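Possible prolidase (PDB 2P9B) is probably a metal-dependent hydrolase of the amidohydrolase family, thought to act on carbon-nitrogen bonds and possibly a prolidase. Local coordinates at residues L135-R146 with Q193-K203; A336-T344 with A377-I385. All blocks are in the same frame, centred on the assembly; numbering follows the deposited sequence.

Interaction 1. Residues L135-R146 with Q193-K203; sequences LGDVGYEVVTLR and QNLKAGVNAIK
The methyl CB of Ala197 sits over the centre of the Tyr140 ring, 3.3 Å from the centroid and 13° off the normal, a close CH-pi contact. At the edge of that ring Tyr140 OH donates to Asn194 OD1 over a short 2.5 Å, in the carbonyl plane, with ring and amide almost perpendicular. Arg146 grips Gly198 O end-on: NH1 at 2.8 Å and NH2 at 2.9 Å share the one oxygen, which lies in the guanidinium plane. NH1 also donates to Asn200 OD1, from above the amide plane rather than on a lone pair; Ala161 N holds that same OD1. Arg146 reaches there because CG is anti to the backbone N and the chain bends at chi3, 72°. Between these polar ends Val143 CG2 rests on Val199 CG1. The segments belong to beta-alpha units of a TIM-barrel-type amidohydrolase fold: Tyr140 occupies the N-cap position of helix 141-150, while Gly198 closes helix 184-196 in a Schellman motif before strand 202-205. Deeper in, the Leu135 side chain crosses the aliphatic chain of Lys203 at about a right angle, CB against CD; Lys203 NZ makes a salt bridge with Glu265. Farther out, Glu141 OE1 and OE2 take the amides of Gly139 and Val138, fixing the turn ahead of the helix.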
ATOM      1  N   LEU A 135       2.141   2.147  -8.285  1.00 10.25           N
ATOM      2  CA  LEU A 135       1.977   1.113  -9.290  1.00 11.37           C
ATOM      3  C   LEU A 135       1.458   1.726 -10.580  1.00 12.99           C
ATOM      4  O   LEU A 135       0.357   1.419 -11.032  1.00 15.62           O
ATOM      5  CB  LEU A 135       1.016   0.025  -8.799  1.00 12.99           C
ATOM      6  CG  LEU A 135       1.589  -0.826  -7.659  1.00 13.83           C
ATOM      7  CD1 LEU A 135       0.535  -1.801  -7.141  1.00 14.45           C
ATOM      8  CD2 LEU A 135       2.827  -1.560  -8.174  1.00 13.16           C
ATOM      9  N   GLY A 136       2.266   2.602 -11.161  1.00 13.22           N
ATOM     10  CA  GLY A 136       1.888   3.251 -12.399  1.00 13.72           C
ATOM     11  C   GLY A 136       2.121   4.741 -12.318  1.00 12.82           C
ATOM     12  O   GLY A 136       1.227   5.496 -11.931  1.00 16.20           O
ATOM     13  N   ASP A 137       3.335   5.161 -12.659  1.00 12.01           N
ATOM     14  CA  ASP A 137       3.699   6.575 -12.645  1.00 11.77           C
ATOM     15  C   ASP A 137       3.590   7.078 -14.083  1.00 12.80           C
ATOM     16  O   ASP A 137       3.378   6.290 -15.000  1.00 14.05           O
ATOM     17  CB  ASP A 137       5.148   6.766 -12.170  1.00 10.56           C
ATOM     18  CG  ASP A 137       5.425   6.112 -10.821  1.00 10.96           C
ATOM     19  OD1 ASP A 137       4.486   5.994 -10.018  1.00 13.09           O
ATOM     20  OD2 ASP A 137       6.585   5.730 -10.559  1.00 12.66           O
ATOM     21  N   VAL A 138       3.734   8.383 -14.281  1.00 13.37           N
ATOM     22  CA  VAL A 138       3.667   8.924 -15.635  1.00 15.24           C
ATOM     23  C   VAL A 138       5.007   8.664 -16.318  1.00 16.22           C
ATOM     24  O   VAL A 138       5.067   8.121 -17.422  1.00 18.34           O
ATOM     25  CB  VAL A 138       3.379  10.440 -15.625  1.00 16.07           C
ATOM     26  CG1 VAL A 138       3.464  10.996 -17.039  1.00 17.48           C
ATOM     27  CG2 VAL A 138       2.002  10.699 -15.040  1.00 15.53           C
ATOM     28  N   GLY A 139       6.079   9.054 -15.640  1.00 15.95           N
ATOM     29  CA  GLY A 139       7.418   8.854 -16.160  1.00 16.16           C
ATOM     30  C   GLY A 139       8.302   8.412 -15.012  1.00 14.56           C
ATOM     31  O   GLY A 139       7.966   7.468 -14.300  1.00 15.72           O
ATOM     32  N   TYR A 140       9.422   9.096 -14.813  1.00 14.42           N
ATOM     33  CA  TYR A 140      10.320   8.737 -13.727  1.00 14.48           C
ATOM     34  C   TYR A 140      10.396   9.808 -12.642  1.00 14.19           C
ATOM     35  O   TYR A 140      11.376   9.898 -11.894  1.00 14.02           O
ATOM     36  CB  TYR A 140      11.696   8.405 -14.307  1.00 14.94           C
ATOM     37  CG  TYR A 140      11.615   7.198 -15.213  1.00 15.45           C
ATOM     38  CD1 TYR A 140      11.226   5.957 -14.707  1.00 15.10           C
ATOM     39  CD2 TYR A 140      11.833   7.309 -16.588  1.00 18.45           C
ATOM     40  CE1 TYR A 140      11.046   4.854 -15.543  1.00 16.03           C
ATOM     41  CE2 TYR A 140      11.655   6.207 -17.437  1.00 17.35           C
ATOM     42  CZ  TYR A 140      11.261   4.985 -16.905  1.00 16.75           C
ATOM     43  OH  TYR A 140      11.068   3.898 -17.730  1.00 16.48           O
ATOM     44  N   GLU A 141       9.319  10.589 -12.535  1.00 14.14           N
ATOM     45  CA  GLU A 141       9.224  11.658 -11.547  1.00 14.51           C
ATOM     46  C   GLU A 141       9.154  11.139 -10.112  1.00 12.82           C
ATOM     47  O   GLU A 141       9.562  11.835  -9.178  1.00 13.32           O
ATOM     48  CB  GLU A 141       8.002  12.548 -11.833  1.00 15.53           C
ATOM     49  CG  GLU A 141       6.624  11.898 -11.638  1.00 16.12           C
ATOM     50  CD  GLU A 141       6.261  10.888 -12.718  1.00 18.40           C
ATOM     51  OE1 GLU A 141       6.910  10.880 -13.785  1.00 19.74           O
ATOM     52  OE2 GLU A 141       5.310  10.108 -12.507  1.00 19.37           O
ATOM     53  N   VAL A 142       8.623   9.934  -9.923  1.00 12.53           N
ATOM     54  CA  VAL A 142       8.545   9.381  -8.574  1.00 11.58           C
ATOM     55  C   VAL A 142       9.921   8.849  -8.186  1.00 11.97           C
ATOM     56  O   VAL A 142      10.313   8.910  -7.023  1.00 12.77           O
ATOM     57  CB  VAL A 142       7.487   8.257  -8.464  1.00 12.23           C
ATOM     58  CG1 VAL A 142       7.358   7.801  -7.011  1.00 11.78           C
ATOM     59  CG2 VAL A 142       6.140   8.776  -8.949  1.00 12.46           C
ATOM     60  N   VAL A 143      10.663   8.335  -9.160  1.00 12.94           N
ATOM     61  CA  VAL A 143      12.005   7.850  -8.874  1.00 12.35           C
ATOM     62  C   VAL A 143      12.798   9.048  -8.356  1.00 12.68           C
ATOM     63  O   VAL A 143      13.521   8.959  -7.371  1.00 13.08           O
ATOM     64  CB  VAL A 143      12.693   7.296 -10.141  1.00 12.56           C
ATOM     65  CG1 VAL A 143      14.174   7.049  -9.871  1.00 13.24           C
ATOM     66  CG2 VAL A 143      12.025   5.995 -10.559  1.00 12.13           C
ATOM     67  N   THR A 144      12.640  10.179  -9.031  1.00 13.82           N
ATOM     68  CA  THR A 144      13.329  11.395  -8.639  1.00 13.67           C
ATOM     69  C   THR A 144      12.966  11.799  -7.215  1.00 13.91           C
ATOM     70  O   THR A 144      13.849  12.085  -6.404  1.00 14.86           O
ATOM     71  CB  THR A 144      12.985  12.533  -9.606  1.00 15.33           C
ATOM     72  OG1 THR A 144      13.439  12.177 -10.916  1.00 17.12           O
ATOM     73  CG2 THR A 144      13.647  13.828  -9.174  1.00 17.37           C
ATOM     74  N   LEU A 145      11.670  11.815  -6.918  1.00 13.31           N
ATOM     75  CA  LEU A 145      11.181  12.181  -5.590  1.00 12.01           C
ATOM     76  C   LEU A 145      11.713  11.220  -4.527  1.00 12.02           C
ATOM     77  O   LEU A 145      12.183  11.638  -3.468  1.00 12.91           O
ATOM     78  CB  LEU A 145       9.648  12.179  -5.574  1.00 12.32           C
ATOM     79  CG  LEU A 145       8.977  12.472  -4.226  1.00 12.12           C
ATOM     80  CD1 LEU A 145       9.349  13.867  -3.759  1.00 13.92           C
ATOM     81  CD2 LEU A 145       7.460  12.341  -4.369  1.00 12.70           C
ATOM     82  N   ARG A 146      11.637   9.925  -4.816  1.00 11.41           N
ATOM     83  CA  ARG A 146      12.129   8.912  -3.893  1.00 11.57           C
ATOM     84  C   ARG A 146      13.600   9.158  -3.563  1.00 12.05           C
ATOM     85  O   ARG A 146      14.009   9.080  -2.404  1.00 13.66           O
ATOM     86  CB  ARG A 146      11.987   7.520  -4.512  1.00 11.72           C
ATOM     87  CG  ARG A 146      12.582   6.396  -3.674  1.00 11.47           C
ATOM     88  CD  ARG A 146      12.874   5.187  -4.548  1.00 13.46           C
ATOM     89  NE  ARG A 146      14.027   5.436  -5.417  1.00 12.12           N
ATOM     90  CZ  ARG A 146      14.280   4.780  -6.545  1.00 12.32           C
ATOM     91  NH1 ARG A 146      13.456   3.825  -6.968  1.00 12.21           N
ATOM     92  NH2 ARG A 146      15.369   5.066  -7.244  1.00 12.86           N
ATOM     93  N   GLN A 193      14.208  -1.165 -19.382  1.00 16.01           N
ATOM     94  CA  GLN A 193      14.180   0.289 -19.490  1.00 17.08           C
ATOM     95  C   GLN A 193      13.795   0.887 -18.142  1.00 15.93           C
ATOM     96  O   GLN A 193      14.382   1.875 -17.703  1.00 14.72           O
ATOM     97  CB  GLN A 193      13.180   0.727 -20.566  1.00 20.30           C
ATOM     98  CG  GLN A 193      13.490   0.153 -21.944  1.00 25.96           C
ATOM     99  CD  GLN A 193      12.549   0.648 -23.034  1.00 30.42           C
ATOM    100  OE1 GLN A 193      11.328   0.557 -22.910  1.00 32.73           O
ATOM    101  NE2 GLN A 193      13.122   1.168 -24.115  1.00 32.66           N
ATOM    102  N   ASN A 194      12.807   0.286 -17.486  1.00 15.09           N
ATOM    103  CA  ASN A 194      12.375   0.770 -16.185  1.00 14.48           C
ATOM    104  C   ASN A 194      13.464   0.578 -15.144  1.00 12.82           C
ATOM    105  O   ASN A 194      13.742   1.478 -14.361  1.00 13.27           O
ATOM    106  CB  ASN A 194      11.103   0.052 -15.732  1.00 15.32           C
ATOM    107  CG  ASN A 194       9.848   0.836 -16.054  1.00 17.72           C
ATOM    108  OD1 ASN A 194       9.912   1.917 -16.634  1.00 20.33           O
ATOM    109  ND2 ASN A 194       8.697   0.294 -15.671  1.00 16.50           N
ATOM    110  N   LEU A 195      14.081  -0.598 -15.140  1.00 12.52           N
ATOM    111  CA  LEU A 195      15.145  -0.888 -14.186  1.00 11.61           C
ATOM    112  C   LEU A 195      16.315   0.077 -14.379  1.00 12.01           C
ATOM    113  O   LEU A 195      16.851   0.623 -13.411  1.00 13.22           O
ATOM    114  CB  LEU A 195      15.613  -2.338 -14.353  1.00 12.59           C
ATOM    115  CG  LEU A 195      14.571  -3.407 -14.001  1.00 13.17           C
ATOM    116  CD1 LEU A 195      15.059  -4.780 -14.437  1.00 14.09           C
ATOM    117  CD2 LEU A 195      14.308  -3.381 -12.501  1.00 15.13           C
ATOM    118  N   LYS A 196      16.710   0.285 -15.631  1.00 12.20           N
ATOM    119  CA  LYS A 196      17.809   1.192 -15.939  1.00 13.69           C
ATOM    120  C   LYS A 196      17.487   2.600 -15.431  1.00 13.37           C
ATOM    121  O   LYS A 196      18.377   3.334 -14.997  1.00 13.42           O
ATOM    122  CB  LYS A 196      18.062   1.212 -17.454  1.00 13.84           C
ATOM    123  CG  LYS A 196      19.160   2.182 -17.908  1.00 15.02           C
ATOM    124  CD  LYS A 196      20.495   1.903 -17.219  1.00 17.95           C
ATOM    125  CE  LYS A 196      21.528   2.968 -17.584  1.00 19.55           C
ATOM    126  NZ  LYS A 196      22.695   2.973 -16.664  1.00 18.32           N
ATOM    127  N   ALA A 197      16.206   2.960 -15.476  1.00 13.08           N
ATOM    128  CA  ALA A 197      15.753   4.272 -15.030  1.00 14.10           C
ATOM    129  C   ALA A 197      15.735   4.415 -13.511  1.00 14.59           C
ATOM    130  O   ALA A 197      15.533   5.514 -12.990  1.00 17.59           O
ATOM    131  CB  ALA A 197      14.374   4.567 -15.594  1.00 14.65           C
ATOM    132  N   GLY A 198      15.920   3.302 -12.803  1.00 13.32           N
ATOM    133  CA  GLY A 198      15.968   3.348 -11.351  1.00 12.73           C
ATOM    134  C   GLY A 198      14.755   2.930 -10.535  1.00 12.33           C
ATOM    135  O   GLY A 198      14.727   3.155  -9.325  1.00 14.57           O
ATOM    136  N   VAL A 199      13.755   2.319 -11.158  1.00 12.91           N
ATOM    137  CA  VAL A 199      12.582   1.916 -10.384  1.00 12.01           C
ATOM    138  C   VAL A 199      12.934   0.830  -9.369  1.00 11.82           C
ATOM    139  O   VAL A 199      13.930   0.122  -9.528  1.00 13.58           O
ATOM    140  CB  VAL A 199      11.447   1.383 -11.296  1.00  9.97           C
ATOM    141  CG1 VAL A 199      11.150   2.388 -12.395  1.00 12.38           C
ATOM    142  CG2 VAL A 199      11.824   0.027 -11.884  1.00 12.33           C
ATOM    143  N   ASN A 200      12.141   0.727  -8.304  1.00 11.44           N
ATOM    144  CA  ASN A 200      12.352  -0.330  -7.323  1.00 12.34           C
ATOM    145  C   ASN A 200      11.027  -1.044  -7.062  1.00 11.60           C
ATOM    146  O   ASN A 200      10.755  -1.532  -5.969  1.00 13.89           O
ATOM    147  CB  ASN A 200      13.019   0.195  -6.032  1.00 13.64           C
ATOM    148  CG  ASN A 200      12.195   1.219  -5.292  1.00 12.69           C
ATOM    149  OD1 ASN A 200      11.545   2.073  -5.890  1.00 13.72           O
ATOM    150  ND2 ASN A 200      12.251   1.161  -3.961  1.00 15.47           N
ATOM    151  N   ALA A 201      10.223  -1.101  -8.123  1.00 11.17           N
ATOM    152  CA  ALA A 201       8.931  -1.782  -8.153  1.00 11.04           C
ATOM    153  C   ALA A 201       8.503  -1.851  -9.622  1.00 11.56           C
ATOM    154  O   ALA A 201       8.916  -1.021 -10.428  1.00 11.36           O
ATOM    155  CB  ALA A 201       7.886  -1.012  -7.328  1.00 11.40           C
ATOM    156  N   ILE A 202       7.714  -2.864  -9.972  1.00 11.30           N
ATOM    157  CA  ILE A 202       7.219  -3.009 -11.341  1.00 11.52           C
ATOM    158  C   ILE A 202       5.721  -3.283 -11.286  1.00 11.32           C
ATOM    159  O   ILE A 202       5.254  -4.011 -10.406  1.00 13.95           O
ATOM    160  CB  ILE A 202       7.899  -4.187 -12.082  1.00 12.31           C
ATOM    161  CG1 ILE A 202       9.372  -3.865 -12.355  1.00 13.51           C
ATOM    162  CG2 ILE A 202       7.182  -4.455 -13.402  1.00 11.50           C
ATOM    163  CD1 ILE A 202       9.590  -2.713 -13.329  1.00 14.51           C
ATOM    164  N   LYS A 203       4.977  -2.691 -12.215  1.00 11.93           N
ATOM    165  CA  LYS A 203       3.535  -2.894 -12.296  1.00 12.98           C
ATOM    166  C   LYS A 203       3.157  -3.352 -13.704  1.00 12.58           C
ATOM    167  O   LYS A 203       3.533  -2.720 -14.694  1.00 13.90           O
ATOM    168  CB  LYS A 203       2.784  -1.597 -11.978  1.00 14.71           C
ATOM    169  CG  LYS A 203       1.282  -1.670 -12.221  1.00 18.21           C
ATOM    170  CD  LYS A 203       0.632  -2.743 -11.355  1.00 19.87           C
ATOM    171  CE  LYS A 203      -0.882  -2.588 -11.352  1.00 23.30           C
ATOM    172  NZ  LYS A 203      -1.500  -3.361 -10.244  1.00 24.47           N
TER

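Interaction 2. Residues A336-T344 with A377-I385; sequences AGLMIGVGT and AATAVNASI
Ala377 meets the extended segment 336-344 with its methyl, CB lying 3.5 Å from Ile340 O and also touching Val342 CG2. Ala378 continues this small-residue surface: Val342 CG2 comes down on its backbone N and lies 3.9 Å from Ala378 CB. The Val342 branch is placed there by chi1 of 166°, which sets CG1 anti to the backbone N and leaves CG2 over the helix. At this point the helix widens into a pi-type turn across 377-381, closed by a weak bond from Asn382 N to Ala377 O. Val381 returns to the interface with CG1, which packs on Ile340 O (3.5 Å) and on the selenomethionine methyl, Met339 CE (3.7 Å). Asn382 extends its amide alongside the backbone of Gly341 and Val342, where the CA atoms of Gly341 and Asn382 are only 5.1 Å apart. Met339, bent at chi2 and chi3, also brings its CE against Ser384 CB. Ile385 closes the series, its CD1 3.7 Å from Gly341 N, in a place that the missing side chain of Gly341 leaves to it. Segment 336-344 bridges strands 290-292 and 68-78 in the place of a barrel strand, with backbone bonds from Met339 and Gly341 to Leu291 and from Val342 to Ala76; helix 371-385 packs outside it, flanked by helix 356-367 at Ala378 and by strand 68-78 at Asn382.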
ATOM      1  N   ALA A 336      -7.893 -18.971   3.860  1.00 18.45           N
ATOM      2  CA  ALA A 336      -6.776 -19.870   3.573  1.00 18.58           C
ATOM      3  C   ALA A 336      -5.457 -19.422   4.206  1.00 18.92           C
ATOM      4  O   ALA A 336      -4.434 -20.090   4.057  1.00 19.94           O
ATOM      5  CB  ALA A 336      -6.608 -20.018   2.065  1.00 18.88           C
ATOM      6  N   GLY A 337      -5.481 -18.286   4.897  1.00 18.09           N
ATOM      7  CA  GLY A 337      -4.284 -17.788   5.550  1.00 17.19           C
ATOM      8  C   GLY A 337      -3.186 -17.280   4.630  1.00 17.18           C
ATOM      9  O   GLY A 337      -2.005 -17.382   4.956  1.00 17.96           O
ATOM     10  N   LEU A 338      -3.563 -16.723   3.484  1.00 14.93           N
ATOM     11  CA  LEU A 338      -2.578 -16.202   2.545  1.00 14.55           C
ATOM     12  C   LEU A 338      -2.068 -14.834   2.994  1.00 13.38           C
ATOM     13  O   LEU A 338      -2.601 -14.228   3.924  1.00 14.34           O
ATOM     14  CB  LEU A 338      -3.188 -16.068   1.148  1.00 15.34           C
ATOM     15  CG  LEU A 338      -3.727 -17.332   0.469  1.00 15.17           C
ATOM     16  CD1 LEU A 338      -4.329 -16.947  -0.869  1.00 15.80           C
ATOM     17  CD2 LEU A 338      -2.607 -18.354   0.284  1.00 16.68           C
HETATM   18  N   MSE A 339      -1.014 -14.367   2.332  1.00 13.87           N
HETATM   19  CA  MSE A 339      -0.440 -13.061   2.621  1.00 14.10           C
HETATM   20  C   MSE A 339      -1.339 -12.032   1.942  1.00 13.22           C
HETATM   21  O   MSE A 339      -1.446 -12.011   0.719  1.00 12.86           O
HETATM   22  CB  MSE A 339       0.983 -12.982   2.063  1.00 15.65           C
HETATM   23  CG  MSE A 339       2.022 -13.780   2.874  1.00 17.82           C
HETATM   24 SE   MSE A 339       2.353 -13.197   4.627  1.00 23.88          SE
HETATM   25  CE  MSE A 339       3.508 -11.748   4.208  1.00 20.65           C
ATOM     26  N   ILE A 340      -1.988 -11.193   2.744  1.00 12.68           N
ATOM     27  CA  ILE A 340      -2.903 -10.184   2.218  1.00 11.67           C
ATOM     28  C   ILE A 340      -2.507  -8.810   2.723  1.00  9.75           C
ATOM     29  O   ILE A 340      -2.413  -8.595   3.928  1.00 12.35           O
ATOM     30  CB  ILE A 340      -4.348 -10.461   2.669  1.00 11.58           C
ATOM     31  CG1 ILE A 340      -4.744 -11.883   2.255  1.00 12.31           C
ATOM     32  CG2 ILE A 340      -5.287  -9.411   2.078  1.00 11.86           C
ATOM     33  CD1 ILE A 340      -6.087 -12.333   2.780  1.00 14.50           C
ATOM     34  N   GLY A 341      -2.304  -7.880   1.798  1.00  9.30           N
ATOM     35  CA  GLY A 341      -1.900  -6.546   2.192  1.00 10.89           C
ATOM     36  C   GLY A 341      -2.966  -5.485   2.042  1.00 10.49           C
ATOM     37  O   GLY A 341      -4.109  -5.764   1.687  1.00 12.50           O
ATOM     38  N   VAL A 342      -2.572  -4.250   2.325  1.00  9.94           N
ATOM     39  CA  VAL A 342      -3.463  -3.102   2.241  1.00  9.33           C
ATOM     40  C   VAL A 342      -2.951  -2.128   1.182  1.00 10.74           C
ATOM     41  O   VAL A 342      -1.828  -1.625   1.265  1.00 11.20           O
ATOM     42  CB  VAL A 342      -3.548  -2.381   3.609  1.00 11.12           C
ATOM     43  CG1 VAL A 342      -4.186  -1.014   3.451  1.00 11.57           C
ATOM     44  CG2 VAL A 342      -4.360  -3.226   4.584  1.00 12.26           C
ATOM     45  N   GLY A 343      -3.789  -1.884   0.182  1.00  9.94           N
ATOM     46  CA  GLY A 343      -3.460  -0.965  -0.895  1.00 11.01           C
ATOM     47  C   GLY A 343      -4.805  -0.399  -1.297  1.00 11.61           C
ATOM     48  O   GLY A 343      -5.820  -1.049  -1.061  1.00 11.60           O
ATOM     49  N   THR A 344      -4.843   0.789  -1.896  1.00 11.14           N
ATOM     50  CA  THR A 344      -6.140   1.361  -2.246  1.00  9.66           C
ATOM     51  C   THR A 344      -6.310   1.905  -3.657  1.00 11.90           C
ATOM     52  O   THR A 344      -7.429   2.211  -4.058  1.00 12.30           O
ATOM     53  CB  THR A 344      -6.506   2.502  -1.291  1.00 10.01           C
ATOM     54  OG1 THR A 344      -5.559   3.566  -1.439  1.00  9.41           O
ATOM     55  CG2 THR A 344      -6.503   2.010   0.146  1.00 11.33           C
ATOM     56  N   ALA A 377      -2.175  -6.279   8.791  1.00 10.34           N
ATOM     57  CA  ALA A 377      -2.026  -6.316   7.341  1.00 10.48           C
ATOM     58  C   ALA A 377      -1.466  -4.995   6.819  1.00 10.72           C
ATOM     59  O   ALA A 377      -0.639  -4.977   5.915  1.00 11.57           O
ATOM     60  CB  ALA A 377      -3.380  -6.601   6.689  1.00 11.54           C
ATOM     61  N   ALA A 378      -1.908  -3.895   7.419  1.00 10.68           N
ATOM     62  CA  ALA A 378      -1.473  -2.568   6.995  1.00 10.51           C
ATOM     63  C   ALA A 378      -0.053  -2.226   7.420  1.00 11.49           C
ATOM     64  O   ALA A 378       0.538  -1.280   6.895  1.00 11.88           O
ATOM     65  CB  ALA A 378      -2.429  -1.510   7.535  1.00 10.52           C
ATOM     66  N   THR A 379       0.495  -2.980   8.367  1.00 10.36           N
ATOM     67  CA  THR A 379       1.836  -2.687   8.861  1.00 10.35           C
ATOM     68  C   THR A 379       2.853  -3.800   8.624  1.00 10.66           C
ATOM     69  O   THR A 379       3.600  -3.771   7.650  1.00 11.26           O
ATOM     70  CB  THR A 379       1.788  -2.343  10.379  1.00 11.61           C
ATOM     71  OG1 THR A 379       1.163  -3.416  11.098  1.00 12.84           O
ATOM     72  CG2 THR A 379       0.986  -1.072  10.613  1.00 12.26           C
ATOM     73  N   ALA A 380       2.868  -4.782   9.515  1.00 12.14           N
ATOM     74  CA  ALA A 380       3.810  -5.888   9.411  1.00 12.50           C
ATOM     75  C   ALA A 380       3.707  -6.674   8.105  1.00 11.82           C
ATOM     76  O   ALA A 380       4.720  -6.911   7.448  1.00 12.88           O
ATOM     77  CB  ALA A 380       3.629  -6.829  10.599  1.00 13.56           C
ATOM     78  N   VAL A 381       2.496  -7.081   7.725  1.00 11.46           N
ATOM     79  CA  VAL A 381       2.344  -7.854   6.497  1.00 10.62           C
ATOM     80  C   VAL A 381       2.731  -7.033   5.268  1.00 11.13           C
ATOM     81  O   VAL A 381       3.486  -7.512   4.426  1.00 10.68           O
ATOM     82  CB  VAL A 381       0.903  -8.407   6.319  1.00  9.72           C
ATOM     83  CG1 VAL A 381       0.839  -9.272   5.068  1.00 10.45           C
ATOM     84  CG2 VAL A 381       0.493  -9.221   7.547  1.00 11.78           C
ATOM     85  N   ASN A 382       2.227  -5.803   5.168  1.00 10.66           N
ATOM     86  CA  ASN A 382       2.568  -4.925   4.043  1.00 10.71           C
ATOM     87  C   ASN A 382       4.094  -4.763   3.962  1.00 11.14           C
ATOM     88  O   ASN A 382       4.667  -4.774   2.874  1.00 11.47           O
ATOM     89  CB  ASN A 382       1.927  -3.533   4.220  1.00 11.19           C
ATOM     90  CG  ASN A 382       0.669  -3.324   3.361  1.00 10.58           C
ATOM     91  OD1 ASN A 382       0.028  -2.262   3.431  1.00 13.42           O
ATOM     92  ND2 ASN A 382       0.321  -4.314   2.553  1.00  9.54           N
ATOM     93  N   ALA A 383       4.746  -4.608   5.114  1.00 10.41           N
ATOM     94  CA  ALA A 383       6.196  -4.441   5.145  1.00  9.59           C
ATOM     95  C   ALA A 383       6.887  -5.658   4.540  1.00 10.38           C
ATOM     96  O   ALA A 383       7.805  -5.518   3.735  1.00 12.01           O
ATOM     97  CB  ALA A 383       6.678  -4.216   6.582  1.00 10.36           C
ATOM     98  N   SER A 384       6.442  -6.852   4.923  1.00 11.18           N
ATOM     99  CA  SER A 384       7.036  -8.074   4.388  1.00 11.51           C
ATOM    100  C   SER A 384       6.762  -8.172   2.893  1.00 11.55           C
ATOM    101  O   SER A 384       7.647  -8.491   2.103  1.00 12.96           O
ATOM    102  CB  SER A 384       6.465  -9.313   5.090  1.00 12.28           C
ATOM    103  OG  SER A 384       6.838  -9.342   6.454  1.00 15.75           O
ATOM    104  N   ILE A 385       5.528  -7.884   2.503  1.00 11.35           N
ATOM    105  CA  ILE A 385       5.155  -7.955   1.102  1.00 10.71           C
ATOM    106  C   ILE A 385       6.013  -7.028   0.246  1.00 11.73           C
ATOM    107  O   ILE A 385       6.468  -7.420  -0.825  1.00 12.97           O
ATOM    108  CB  ILE A 385       3.663  -7.603   0.910  1.00 11.62           C
ATOM    109  CG1 ILE A 385       2.798  -8.679   1.574  1.00 11.41           C
ATOM    110  CG2 ILE A 385       3.336  -7.484  -0.571  1.00 13.66           C
ATOM    111  CD1 ILE A 385       1.320  -8.365   1.575  1.00 11.74           C
TER

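Overall arrangement
Interactions 1 and 2 follow one another along the chain and join different sectors of one amidohydrolase barrel. Their centres are 22 Å apart and their nearest atoms about 7 Å, without touching. Strand 68-78 links them: Thr78 makes a backbone bond with Leu135 of interaction 1, and Ala76 with Val342 of interaction 2. Interaction 1 reaches a possible, unoccupied metal site (His77, His79, Asp345): the Leu135 side chain touches its residues and Gly136 O bonds His79 ND1. Interaction 2 is related to it through segment 336-344, which ends one residue before Asp345. The centre of partly buried interaction 1 lies about 16 Å from the centre of the chain, that of buried interaction 2 about 9 Å.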